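Long-range contacts in malonyl CoA-acyl carrier protein transacylase (Synechocystis sp. PCC 6803 substr. Kazusa, PDB 4RR5), which catalyses the transfer of the malonyl group from malonyl-CoA to holo-acyl carrier protein, giving malonyl-ACP and CoA for fatty acid biosynthesis: residues Leu22-Ala27 / Ala71-Asp76; Thr59-Tyr64 / Gln108-Arg113; Tyr96-Phe101 / Asn209-Pro214; Met124-Met129 / Ala164-Ile169; Val215-Asp220 / Lys231-Gln236. All blocks are in the same frame, centred on the assembly; numbering follows the deposited sequence.

From the N terminus, contact 1 closes the first loop and sets the start of helix 25-38 on the end of helix 56-76. Contact 2 crosses it: it opens inside that loop, on the same helix 56-76, and closes on helix 103-119. Contact 3 crosses contact 2 in turn, leaving from the end of helix 90-97 and closing far along the chain before strand 215-217. Contact 4 lies wholly within the span of contact 3 and joins strand 124-129 of the mixed sheet to helix 163-171. Contact 5 follows contact 3 and closes a short loop between strand 215-217 and helix 227-235. Tyr96 and Ala97 of contact 3 bond to Asp72 and Arg75 of contact 1.

Contact 1 (Leu22-Ala27 / Ala71-Asp76); sequences LSTAIA and ADLLRD
Thr24 meets Leu73 where the N-terminus of helix 25-38 packs on the last turns of helix 56-76. Thr24 is the N-cap of helix 25-38. Its chi1 of 71° sets OG1 between the backbone N and the carbonyl carbon. From there OG1 accepts a bond from Ala27 N at 3.1 Å, and it also bonds to Leu21 O. The side chain points toward Leu73, and the two meet tip to tip. Leu73 CD2 lies 3.7 Å from Thr24 OG1 and also touches Thr24 CB and CG2. Ile26 carries the largest share of the contact. It runs past Leu73 in the opposite direction, with its CB 4.0 Å from Leu73 CD2. CG2, opposite the backbone N, rests on Asp72 CB at 3.9 Å, while the CG1 arm extends along the helix to Asp76. Asp72 offers only its CB here; its carboxylate turns to Lys30 in a salt bridge and to Tyr96 in a hydrogen bond. The contact lies near the surface, and Leu287 and Leu290 of helix 287-291 add to the packing around Thr24 and Leu73. At the far end, Ile26 CD1 sits 3.9 Å from Asp76 CB, close to its carboxylate carbon.

Contact 2 (Thr59-Tyr64 / Gln108-Arg113); sequences TQPCLY and QLVKQR. With ACT (acetate ion), chain B.
Val110 fits against Gln60, Pro61 and Tyr64, where two nearly antiparallel helices of the acyltransferase domain pack. The axes of segments 59-64 and 108-113 come within 8.7 Å, at 158°. This is the tight, apolar part. Val110 CG1 points at the backbone where helix 56-76 kinks, 3.5 Å from Pro61 N, and also touches Pro61 CD. Its other branch, CG2, meets the Tyr64 ring obliquely, 3.8 Å from CD2. The other side is polar, less closely packed by carbon, and faces the active site. Gln60 and Arg113 cross there at about a right angle. Arg113 stretches from CG to NE, and its NH1 gives a hydrogen bond of 2.9 Å to Gln60 OE1. That oxygen lies in the guanidinium plane, but NH1 stands above the amide plane. NH1 also bonds an acetate oxygen, O, at 3.1 Å, at the guanidinium edge. Arg113 NH2 bonds to OG of Ser88, the probable nucleophile, and so does the acetate. Gln60 NE2 is held by Thr56. Gln60 holds the guanidinium through NH1, Gln237 through NH2. The acetate, probably from the crystallisation liquor, is consistent with an arginine that, as in related FabD enzymes, probably pairs with the malonyl carboxylate.

Contact 3 (Tyr96-Phe101 / Asn209-Pro214); sequences YAAGVF and NDATVP
The chain leaving helix 90-97 runs past the loop 209-214, with CA atoms 4.4 Å apart at Val100 and Asn209, and the carbonyls of Ala98, Gly99 and Val100 all accept bonds. Thr212 N bonds to Ala98 O at 3.0 Å, and Asn209 N to Val100 O at 2.9 Å. Gly99 ends helix 90-97 in a Schellman motif with positive phi. A side chain on it would come very near Thr212 CG2. Asn209 adds a side-chain bond between the backbone ones. Its ND2 meets Gly99 O at 3.0 Å, almost head-on to the carbonyl, and this oxygen lies close to the amide plane. A leucine in place of Asn209 would probably cost Gly99 O this N-H partner. Thr212 OG1 makes a weak bond to Ala98 O, helped by chi1 of 67°, which swings OG1 over toward that carbonyl. Beside these bonds, Ala98 CB touches Ala211 CB at 3.8 Å. Val100 CG2 reaches the same methyl at 3.9 Å, and Val213 CG2 borders Ala98. Val84 of strand 83-86 covers Ala98 and Val213. Asp210 turns to Gly227 N instead. Three successive carbonyls just after the helix thus find N-H partners in a loop, so the end of a helix and a loop are joined without regular strand pairing.

Contact 4 (Met124-Met129 / Ala164-Ile169); sequences MMAALM and AGVEAI
Met124 opens strand 124-129 and reaches over to Val166 on helix 163-171. Its CG stands opposite the backbone N, at chi1 178°, and the chain runs on extended, which carries the thioether to the helix. The terminal CE rests 3.7 Å from Val166 CG1, and SD lies 4.1 Å from Val166 CB. Glu167 bends at chi2 and crosses the methionine at about a right angle, bringing its OE1 to 3.9 Å from Met124 CE. The Met124 carbonyl oxygen meets the other valine branch, CG2, at 3.6 Å. With an alanine at Met124, the thioether would be gone and a gap would probably open beside Val166. Met125 points to the other side of the sheet, where Val183 and Phe187 pack on it and His188, an active-site residue by similarity, lies about 5 Å from its side chain. Ala126 turns back to the helix. Its short CB lets Val166 come close, with CG1 3.6 Å away, so one valine methyl touches both Met124 CE and Ala126 CB. Leu128 faces the helix too, near Ile169. Val146 of strand 146-153 packs on Val166 and Ile169. The segment axes come within 8.2 Å, at an angle of 17°. A helix lying along one face of an antiparallel part of a sheet in this way is characteristic of the small ferredoxin-like subdomain of FabD-type acyltransferases.

Contact 5 (Val215-Asp220 / Lys231-Gln236); sequences VLSNVD and KEKLIQ
Lys233 reaches from helix 227-235 to the turn after strand 215-217. Its CB touches Val219 CG2 and Ser217 CB, each at 3.8 Å. CG lies opposite the carbonyl carbon, at chi1 -57°, and the chain beyond it is extended. CD runs alongside Ser217, 3.5 Å from its CB. CE passes Asp220, coming near OD2. The tip NZ then finds several oxygens. It bonds to Asp220 O, in the plane of that carbonyl; the modelled length is too short to be exact. It also makes a weaker bond to Asp220 OD2 at 3.2 Å, which is a salt bridge. A water accepts from NZ at 2.9 Å and ties it to Val215 O and Ser217 OG. The Asp220 carboxylate has a second positive partner in Arg229 and bonds to Ser222 as well. The buried ammonium has a carboxylate and a water as partners, with the carbonyl also close, and its charge is probably balanced there. Val219 packs on the helix backbone. Its CG1 lies 3.6 Å from Gln236 O, and CG2 rests by Lys233 O. A second water accepts from Val219 N and donates to Lys233 O, closing a small bridge between turn and helix. Ser217 to Asp220 form a type I beta turn. Within it, Asn218 bonds to Ser88 N and to Gly86 O. This turn after strand 215-217 packs on helix 227-235, and through Asn218 it lies beside the probable nucleophile elbow of the acyltransferase active site.

Contact 1 (Leu22-Ala27 / Ala71-Asp76)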
# COMPACT_ATOMS: atom_id res chain seq x y z
N LEU A 22 1.94 18.78 11.16
CA LEU A 22 1.67 20.11 10.63
C LEU A 22 2.56 21.24 11.20
O LEU A 22 2.68 22.32 10.62
CB LEU A 22 0.20 20.42 10.89
CG LEU A 22 -0.43 21.64 10.23
CD1 LEU A 22 -0.00 21.77 8.76
CD2 LEU A 22 -1.96 21.52 10.36
N SER A 23 3.20 20.99 12.33
CA SER A 23 4.09 21.99 12.89
C SER A 23 5.46 22.00 12.17
O SER A 23 6.24 22.93 12.35
CB SER A 23 4.25 21.75 14.39
OG SER A 23 4.69 20.42 14.65
N THR A 24 5.75 20.98 11.37
CA THR A 24 6.97 20.99 10.55
C THR A 24 6.75 21.80 9.26
O THR A 24 5.66 21.78 8.66
CB THR A 24 7.45 19.53 10.19
OG1 THR A 24 6.56 18.93 9.24
CG2 THR A 24 7.54 18.64 11.43
N ALA A 25 7.78 22.52 8.84
CA ALA A 25 7.72 23.30 7.60
C ALA A 25 7.49 22.39 6.39
O ALA A 25 6.71 22.72 5.49
CB ALA A 25 9.00 24.11 7.42
N ILE A 26 8.17 21.24 6.39
CA ILE A 26 8.06 20.26 5.32
C ILE A 26 6.62 19.79 5.13
O ILE A 26 6.11 19.81 4.01
CB ILE A 26 9.00 19.06 5.58
CG1 ILE A 26 10.41 19.39 5.05
CG2 ILE A 26 8.44 17.76 4.96
CD1 ILE A 26 11.53 18.50 5.56
N ALA A 27 5.95 19.44 6.22
CA ALA A 27 4.54 19.03 6.16
C ALA A 27 3.62 20.16 5.73
O ALA A 27 2.73 19.94 4.91
CB ALA A 27 4.08 18.48 7.51
N ALA A 71 8.44 10.47 4.85
CA ALA A 71 9.70 10.15 4.19
C ALA A 71 10.66 11.34 4.17
O ALA A 71 11.86 11.20 4.41
CB ALA A 71 9.44 9.67 2.77
N ASP A 72 10.12 12.52 3.88
CA ASP A 72 10.96 13.70 3.82
C ASP A 72 11.39 14.14 5.22
O ASP A 72 12.49 14.66 5.40
CB ASP A 72 10.24 14.83 3.11
CG ASP A 72 10.06 14.55 1.65
OD1 ASP A 72 10.74 13.65 1.14
OD2 ASP A 72 9.24 15.23 1.01
N LEU A 73 10.53 13.93 6.21
CA LEU A 73 10.89 14.24 7.59
C LEU A 73 12.04 13.36 8.06
O LEU A 73 12.98 13.84 8.70
CB LEU A 73 9.68 14.09 8.50
CG LEU A 73 8.66 15.22 8.32
CD1 LEU A 73 7.42 14.95 9.15
CD2 LEU A 73 9.30 16.56 8.68
N LEU A 74 11.97 12.07 7.73
CA LEU A 74 13.05 11.12 7.99
C LEU A 74 14.36 11.55 7.32
O LEU A 74 15.42 11.56 7.96
CB LEU A 74 12.64 9.73 7.50
CG LEU A 74 11.71 9.04 8.48
CD1 LEU A 74 10.97 7.86 7.83
CD2 LEU A 74 12.51 8.60 9.72
N ARG A 75 14.27 11.93 6.05
CA ARG A 75 15.43 12.43 5.33
C ARG A 75 16.04 13.64 6.03
O ARG A 75 17.25 13.68 6.26
CB ARG A 75 15.07 12.78 3.89
CG ARG A 75 14.84 11.53 3.04
CD ARG A 75 14.93 11.81 1.55
NE ARG A 75 14.77 10.59 0.78
CZ ARG A 75 15.72 9.67 0.63
NH1 ARG A 75 16.91 9.83 1.19
NH2 ARG A 75 15.47 8.58 -0.08
N ASP A 76 15.21 14.61 6.38
CA ASP A 76 15.67 15.80 7.07
C ASP A 76 16.43 15.48 8.37
O ASP A 76 17.40 16.15 8.70
CB ASP A 76 14.49 16.72 7.37
CG ASP A 76 14.92 18.16 7.58
OD1 ASP A 76 15.40 18.78 6.61
OD2 ASP A 76 14.78 18.66 8.72

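Contact 2 (Thr59-Tyr64 / Gln108-Arg113)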
# COMPACT_ATOMS: atom_id res chain seq x y z
N THR A 59 -8.89 8.10 1.17
CA THR A 59 -7.82 7.40 1.86
C THR A 59 -6.52 7.37 1.08
O THR A 59 -5.45 7.61 1.64
CB THR A 59 -8.21 5.96 2.16
OG1 THR A 59 -9.54 5.92 2.69
CG2 THR A 59 -7.22 5.34 3.14
N GLN A 60 -6.60 7.09 -0.22
CA GLN A 60 -5.37 6.88 -0.95
C GLN A 60 -4.56 8.17 -1.04
O GLN A 60 -3.40 8.18 -0.62
CB GLN A 60 -5.65 6.27 -2.34
CG GLN A 60 -6.24 4.88 -2.26
CD GLN A 60 -6.13 4.14 -3.59
OE1 GLN A 60 -5.17 4.33 -4.34
NE2 GLN A 60 -7.12 3.31 -3.88
N PRO A 61 -5.14 9.27 -1.55
CA PRO A 61 -4.26 10.44 -1.57
C PRO A 61 -3.88 10.93 -0.16
O PRO A 61 -2.78 11.48 0.02
CB PRO A 61 -5.08 11.49 -2.33
CG PRO A 61 -6.48 11.01 -2.29
CD PRO A 61 -6.43 9.53 -2.21
N CYS A 62 -4.75 10.74 0.83
CA CYS A 62 -4.38 11.08 2.20
C CYS A 62 -3.16 10.28 2.69
O CYS A 62 -2.21 10.86 3.23
CB CYS A 62 -5.56 10.86 3.15
SG CYS A 62 -6.73 12.23 3.17
N LEU A 63 -3.18 8.96 2.50
CA LEU A 63 -2.06 8.12 2.93
C LEU A 63 -0.79 8.46 2.16
O LEU A 63 0.30 8.48 2.73
CB LEU A 63 -2.39 6.64 2.75
CG LEU A 63 -3.31 6.02 3.79
CD1 LEU A 63 -3.62 4.58 3.42
CD2 LEU A 63 -2.69 6.10 5.18
N TYR A 64 -0.92 8.73 0.86
CA TYR A 64 0.24 9.06 0.05
C TYR A 64 0.88 10.37 0.51
O TYR A 64 2.10 10.46 0.62
CB TYR A 64 -0.13 9.15 -1.43
CG TYR A 64 0.97 9.74 -2.31
CD1 TYR A 64 1.07 11.12 -2.51
CD2 TYR A 64 1.91 8.92 -2.93
CE1 TYR A 64 2.06 11.66 -3.31
CE2 TYR A 64 2.90 9.45 -3.74
CZ TYR A 64 2.97 10.82 -3.92
OH TYR A 64 3.95 11.36 -4.72
N GLN A 108 -0.96 13.18 -8.34
CA GLN A 108 -1.91 13.15 -9.45
C GLN A 108 -2.22 11.70 -9.87
O GLN A 108 -3.39 11.36 -10.11
CB GLN A 108 -1.38 13.96 -10.64
CG GLN A 108 -2.45 14.22 -11.72
CD GLN A 108 -3.72 14.91 -11.19
OE1 GLN A 108 -4.84 14.49 -11.50
NE2 GLN A 108 -3.55 15.98 -10.42
N LEU A 109 -1.20 10.85 -9.93
CA LEU A 109 -1.41 9.42 -10.19
C LEU A 109 -2.32 8.77 -9.15
O LEU A 109 -3.27 8.07 -9.49
CB LEU A 109 -0.08 8.68 -10.25
CG LEU A 109 0.77 9.06 -11.46
CD1 LEU A 109 2.16 8.51 -11.34
CD2 LEU A 109 0.08 8.54 -12.71
N VAL A 110 -2.03 9.02 -7.88
CA VAL A 110 -2.80 8.43 -6.81
C VAL A 110 -4.25 8.89 -6.88
O VAL A 110 -5.19 8.10 -6.71
CB VAL A 110 -2.19 8.78 -5.47
CG1 VAL A 110 -3.19 8.52 -4.34
CG2 VAL A 110 -0.90 7.98 -5.27
N LYS A 111 -4.43 10.18 -7.17
CA LYS A 111 -5.76 10.76 -7.27
C LYS A 111 -6.58 10.06 -8.33
O LYS A 111 -7.74 9.71 -8.11
CB LYS A 111 -5.65 12.25 -7.58
CG LYS A 111 -6.94 13.01 -7.71
CD LYS A 111 -6.57 14.48 -7.96
CE LYS A 111 -7.77 15.39 -7.98
NZ LYS A 111 -8.58 15.15 -9.19
N GLN A 112 -5.97 9.84 -9.49
CA GLN A 112 -6.67 9.18 -10.58
C GLN A 112 -6.89 7.72 -10.24
O GLN A 112 -8.00 7.20 -10.42
CB GLN A 112 -5.90 9.31 -11.90
CG GLN A 112 -6.59 8.62 -13.07
CD GLN A 112 -5.90 8.90 -14.39
OE1 GLN A 112 -5.09 9.82 -14.49
NE2 GLN A 112 -6.23 8.11 -15.42
N ARG A 113 -5.85 7.07 -9.72
CA ARG A 113 -5.92 5.66 -9.37
C ARG A 113 -7.09 5.39 -8.44
O ARG A 113 -7.86 4.44 -8.65
CB ARG A 113 -4.63 5.21 -8.69
CG ARG A 113 -4.59 3.75 -8.34
CD ARG A 113 -3.63 3.52 -7.21
NE ARG A 113 -3.15 2.14 -7.14
CZ ARG A 113 -3.30 1.35 -6.08
NH1 ARG A 113 -3.92 1.80 -5.00
NH2 ARG A 113 -2.83 0.12 -6.10
C ACT B . -6.19 -0.65 -2.62
O ACT B . -5.09 -0.05 -2.81
OXT ACT B . -7.18 0.06 -2.30
CH3 ACT B . -6.34 -2.14 -2.74

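Contact 3 (Tyr96-Phe101 / Asn209-Pro214)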
# COMPACT_ATOMS: atom_id res chain seq x y z
N TYR A 96 7.90 7.42 -4.81
CA TYR A 96 8.25 8.82 -4.59
C TYR A 96 9.48 8.90 -3.71
O TYR A 96 10.35 9.74 -3.92
CB TYR A 96 7.10 9.62 -3.95
CG TYR A 96 7.61 10.86 -3.26
CD1 TYR A 96 7.97 11.99 -3.99
CD2 TYR A 96 7.81 10.89 -1.87
CE1 TYR A 96 8.48 13.12 -3.37
CE2 TYR A 96 8.32 12.02 -1.25
CZ TYR A 96 8.64 13.13 -2.00
OH TYR A 96 9.14 14.26 -1.38
N ALA A 97 9.53 8.03 -2.72
CA ALA A 97 10.64 8.03 -1.79
C ALA A 97 11.93 7.67 -2.51
O ALA A 97 13.02 7.96 -2.00
CB ALA A 97 10.39 7.07 -0.64
N ALA A 98 11.82 7.04 -3.67
CA ALA A 98 12.98 6.51 -4.38
C ALA A 98 13.33 7.35 -5.59
O ALA A 98 14.22 6.98 -6.36
CB ALA A 98 12.74 5.08 -4.79
N GLY A 99 12.63 8.46 -5.78
CA GLY A 99 13.00 9.43 -6.79
C GLY A 99 12.46 9.14 -8.18
O GLY A 99 12.84 9.79 -9.16
N VAL A 100 11.55 8.18 -8.25
CA VAL A 100 11.04 7.70 -9.52
C VAL A 100 10.17 8.76 -10.18
O VAL A 100 10.20 8.95 -11.40
CB VAL A 100 10.26 6.40 -9.32
CG1 VAL A 100 9.55 6.00 -10.58
CG2 VAL A 100 11.22 5.30 -8.86
N PHE A 101 9.38 9.45 -9.36
CA PHE A 101 8.67 10.65 -9.78
C PHE A 101 8.63 11.60 -8.61
O PHE A 101 8.83 11.17 -7.46
CB PHE A 101 7.25 10.36 -10.27
CG PHE A 101 6.49 9.39 -9.42
CD1 PHE A 101 6.13 9.72 -8.12
CD2 PHE A 101 6.14 8.14 -9.92
CE1 PHE A 101 5.43 8.81 -7.33
CE2 PHE A 101 5.45 7.23 -9.13
CZ PHE A 101 5.08 7.57 -7.83
N ASN A 209 11.87 8.05 -13.56
CA ASN A 209 13.32 8.03 -13.31
C ASN A 209 13.71 6.68 -12.73
O ASN A 209 12.88 5.96 -12.16
CB ASN A 209 13.77 9.13 -12.34
CG ASN A 209 13.26 10.51 -12.72
OD1 ASN A 209 13.19 10.85 -13.90
ND2 ASN A 209 12.88 11.29 -11.72
N ASP A 210 14.98 6.34 -12.86
CA ASP A 210 15.47 5.16 -12.17
C ASP A 210 15.47 5.48 -10.68
O ASP A 210 15.50 6.65 -10.27
CB ASP A 210 16.86 4.77 -12.69
CG ASP A 210 16.84 4.38 -14.18
OD1 ASP A 210 15.84 3.78 -14.64
OD2 ASP A 210 17.82 4.68 -14.90
N ALA A 211 15.41 4.44 -9.86
CA ALA A 211 15.32 4.62 -8.43
C ALA A 211 16.70 4.73 -7.81
O ALA A 211 17.64 4.03 -8.20
CB ALA A 211 14.53 3.48 -7.79
N THR A 212 16.79 5.60 -6.81
CA THR A 212 18.01 5.85 -6.07
C THR A 212 18.28 4.76 -5.03
O THR A 212 19.38 4.69 -4.47
CB THR A 212 17.91 7.21 -5.39
OG1 THR A 212 16.89 7.13 -4.39
CG2 THR A 212 17.47 8.24 -6.39
N VAL A 213 17.28 3.92 -4.76
CA VAL A 213 17.46 2.69 -3.98
C VAL A 213 16.58 1.57 -4.57
O VAL A 213 15.69 1.83 -5.39
CB VAL A 213 17.11 2.90 -2.48
CG1 VAL A 213 18.09 3.83 -1.82
CG2 VAL A 213 15.72 3.44 -2.32
N PRO A 214 16.85 0.32 -4.18
CA PRO A 214 16.01 -0.76 -4.71
C PRO A 214 14.56 -0.67 -4.26
O PRO A 214 14.29 -0.50 -3.07
CB PRO A 214 16.67 -2.03 -4.14
CG PRO A 214 18.08 -1.65 -3.93
CD PRO A 214 18.05 -0.20 -3.51

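Contact 4 (Met124-Met129 / Ala164-Ile169)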
# COMPACT_ATOMS: atom_id res chain seq x y z
N MET A 124 -16.26 -7.44 -4.17
CA MET A 124 -15.96 -7.52 -2.74
C MET A 124 -14.63 -8.21 -2.41
O MET A 124 -14.16 -9.08 -3.15
CB MET A 124 -17.13 -8.24 -2.06
CG MET A 124 -17.00 -8.47 -0.59
SD MET A 124 -18.03 -9.87 -0.12
CE MET A 124 -17.18 -10.40 1.37
N MET A 125 -14.01 -7.83 -1.29
CA MET A 125 -12.82 -8.51 -0.79
C MET A 125 -12.97 -8.90 0.68
O MET A 125 -13.61 -8.19 1.46
CB MET A 125 -11.59 -7.63 -0.96
CG MET A 125 -11.50 -6.90 -2.29
SD MET A 125 -10.15 -5.71 -2.25
CE MET A 125 -8.74 -6.80 -2.41
N ALA A 126 -12.36 -10.03 1.06
CA ALA A 126 -12.34 -10.47 2.45
C ALA A 126 -10.95 -10.91 2.87
O ALA A 126 -10.18 -11.42 2.06
CB ALA A 126 -13.33 -11.61 2.68
N ALA A 127 -10.62 -10.73 4.15
CA ALA A 127 -9.34 -11.18 4.67
C ALA A 127 -9.53 -12.47 5.47
O ALA A 127 -10.58 -12.70 6.06
CB ALA A 127 -8.69 -10.11 5.52
N LEU A 128 -8.50 -13.31 5.47
CA LEU A 128 -8.58 -14.59 6.14
C LEU A 128 -7.40 -14.72 7.06
O LEU A 128 -6.25 -14.61 6.62
CB LEU A 128 -8.62 -15.74 5.13
CG LEU A 128 -9.84 -15.80 4.22
CD1 LEU A 128 -9.60 -16.68 3.02
CD2 LEU A 128 -11.01 -16.32 5.01
N MET A 129 -7.65 -14.93 8.34
CA MET A 129 -6.56 -15.05 9.28
C MET A 129 -6.58 -16.45 9.84
O MET A 129 -7.62 -16.93 10.29
CB MET A 129 -6.64 -13.99 10.40
CG MET A 129 -5.73 -14.33 11.59
SD MET A 129 -5.38 -13.03 12.81
CE MET A 129 -4.08 -13.84 13.76
N ALA A 164 -21.02 -12.97 -4.11
CA ALA A 164 -21.43 -14.36 -3.95
C ALA A 164 -20.24 -15.29 -3.74
O ALA A 164 -20.21 -16.06 -2.78
CB ALA A 164 -22.24 -14.80 -5.16
N GLY A 165 -19.24 -15.20 -4.62
CA GLY A 165 -18.06 -16.06 -4.56
C GLY A 165 -17.20 -15.94 -3.31
O GLY A 165 -16.68 -16.94 -2.80
N VAL A 166 -17.02 -14.71 -2.82
CA VAL A 166 -16.16 -14.47 -1.67
C VAL A 166 -16.86 -14.94 -0.40
O VAL A 166 -16.22 -15.53 0.48
CB VAL A 166 -15.77 -12.99 -1.53
CG1 VAL A 166 -14.93 -12.79 -0.28
CG2 VAL A 166 -15.00 -12.53 -2.75
N GLU A 167 -18.16 -14.70 -0.31
CA GLU A 167 -18.98 -15.23 0.78
C GLU A 167 -18.93 -16.78 0.85
O GLU A 167 -19.00 -17.36 1.93
CB GLU A 167 -20.42 -14.76 0.63
CG GLU A 167 -20.61 -13.25 0.82
CD GLU A 167 -20.55 -12.84 2.29
OE1 GLU A 167 -20.72 -11.64 2.57
OE2 GLU A 167 -20.35 -13.71 3.16
N ALA A 168 -18.79 -17.42 -0.31
CA ALA A 168 -18.75 -18.88 -0.40
C ALA A 168 -17.53 -19.45 0.30
O ALA A 168 -17.66 -20.18 1.29
CB ALA A 168 -18.78 -19.32 -1.86
N ILE A 169 -16.36 -19.12 -0.24
CA ILE A 169 -15.09 -19.54 0.33
C ILE A 169 -15.02 -19.24 1.83
O ILE A 169 -14.47 -20.04 2.60
CB ILE A 169 -13.91 -18.87 -0.42
CG1 ILE A 169 -13.76 -19.47 -1.82
CG2 ILE A 169 -12.59 -19.01 0.35
CD1 ILE A 169 -12.49 -19.08 -2.52

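Contact 5 (Val215-Asp220 / Lys231-Gln236)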
# COMPACT_ATOMS: atom_id res chain seq x y z
N VAL A 215 13.65 -0.77 -5.23
CA VAL A 215 12.22 -0.89 -4.97
C VAL A 215 11.79 -2.34 -5.13
O VAL A 215 12.09 -2.95 -6.16
CB VAL A 215 11.40 -0.01 -5.94
CG1 VAL A 215 9.92 0.07 -5.51
CG2 VAL A 215 12.03 1.37 -6.06
N LEU A 216 11.09 -2.89 -4.14
CA LEU A 216 10.48 -4.22 -4.30
C LEU A 216 8.98 -4.09 -4.58
O LEU A 216 8.19 -3.82 -3.68
CB LEU A 216 10.72 -5.10 -3.07
CG LEU A 216 12.15 -5.59 -2.81
CD1 LEU A 216 13.12 -4.46 -2.46
CD2 LEU A 216 12.15 -6.65 -1.72
N SER A 217 8.59 -4.31 -5.83
CA SER A 217 7.21 -4.07 -6.23
C SER A 217 6.22 -5.21 -5.94
O SER A 217 6.58 -6.39 -5.93
CB SER A 217 7.19 -3.74 -7.71
OG SER A 217 8.15 -2.72 -7.95
N ASN A 218 4.95 -4.83 -5.73
CA ASN A 218 3.90 -5.75 -5.32
C ASN A 218 3.74 -6.99 -6.20
O ASN A 218 3.58 -8.10 -5.68
CB ASN A 218 2.54 -5.02 -5.28
CG ASN A 218 2.38 -4.11 -4.07
OD1 ASN A 218 1.35 -3.43 -3.93
ND2 ASN A 218 3.39 -4.06 -3.19
N VAL A 219 3.74 -6.82 -7.51
CA VAL A 219 3.54 -7.98 -8.39
C VAL A 219 4.81 -8.81 -8.59
O VAL A 219 4.74 -9.94 -9.05
CB VAL A 219 3.01 -7.57 -9.79
CG1 VAL A 219 1.59 -7.02 -9.68
CG2 VAL A 219 3.96 -6.59 -10.48
N ASP A 220 5.97 -8.25 -8.24
CA ASP A 220 7.23 -8.96 -8.43
C ASP A 220 8.32 -8.37 -7.53
O ASP A 220 9.11 -7.51 -7.96
CB ASP A 220 7.65 -8.92 -9.91
CG ASP A 220 9.06 -9.49 -10.15
OD1 ASP A 220 9.56 -10.29 -9.33
OD2 ASP A 220 9.66 -9.12 -11.17
N LYS A 231 7.70 0.91 -13.70
CA LYS A 231 6.44 1.31 -14.31
C LYS A 231 5.64 0.10 -14.79
O LYS A 231 4.42 -0.00 -14.57
CB LYS A 231 6.67 2.26 -15.49
CG LYS A 231 5.38 2.93 -15.95
CD LYS A 231 5.49 3.57 -17.33
CE LYS A 231 6.61 4.60 -17.39
NZ LYS A 231 6.35 5.58 -18.48
N GLU A 232 6.34 -0.83 -15.44
CA GLU A 232 5.73 -2.06 -15.92
C GLU A 232 5.10 -2.81 -14.75
O GLU A 232 3.94 -3.18 -14.80
CB GLU A 232 6.76 -2.94 -16.63
CG GLU A 232 6.17 -4.13 -17.40
CD GLU A 232 7.17 -5.26 -17.63
OE1 GLU A 232 8.40 -5.01 -17.66
OE2 GLU A 232 6.71 -6.42 -17.75
N LYS A 233 5.86 -3.03 -13.69
CA LYS A 233 5.33 -3.69 -12.50
C LYS A 233 4.15 -2.90 -11.88
O LYS A 233 3.20 -3.49 -11.36
CB LYS A 233 6.43 -3.87 -11.46
CG LYS A 233 7.65 -4.64 -11.93
CD LYS A 233 8.56 -4.88 -10.75
CE LYS A 233 9.81 -5.65 -11.08
NZ LYS A 233 10.30 -6.26 -9.82
N LEU A 234 4.22 -1.57 -11.92
CA LEU A 234 3.17 -0.76 -11.32
C LEU A 234 1.88 -0.85 -12.16
O LEU A 234 0.79 -1.02 -11.63
CB LEU A 234 3.64 0.68 -11.17
CG LEU A 234 2.63 1.64 -10.53
CD1 LEU A 234 2.45 1.27 -9.05
CD2 LEU A 234 3.06 3.09 -10.69
N ILE A 235 2.04 -0.74 -13.47
CA ILE A 235 0.94 -0.90 -14.41
C ILE A 235 0.22 -2.23 -14.21
O ILE A 235 -1.00 -2.32 -14.34
CB ILE A 235 1.43 -0.78 -15.88
CG1 ILE A 235 1.66 0.69 -16.22
CG2 ILE A 235 0.44 -1.43 -16.86
CD1 ILE A 235 2.25 0.91 -17.57
N GLN A 236 0.99 -3.26 -13.86
CA GLN A 236 0.43 -4.58 -13.60
C GLN A 236 -0.23 -4.72 -12.21
O GLN A 236 -0.94 -5.68 -11.94
CB GLN A 236 1.52 -5.63 -13.77
CG GLN A 236 1.90 -5.85 -15.22
CD GLN A 236 3.20 -6.61 -15.38
OE1 GLN A 236 3.79 -7.06 -14.41
NE2 GLN A 236 3.64 -6.76 -16.62
O HOH W 1 10.70 -4.00 -8.10
O HOH W 2 3.78 -4.02 -8.52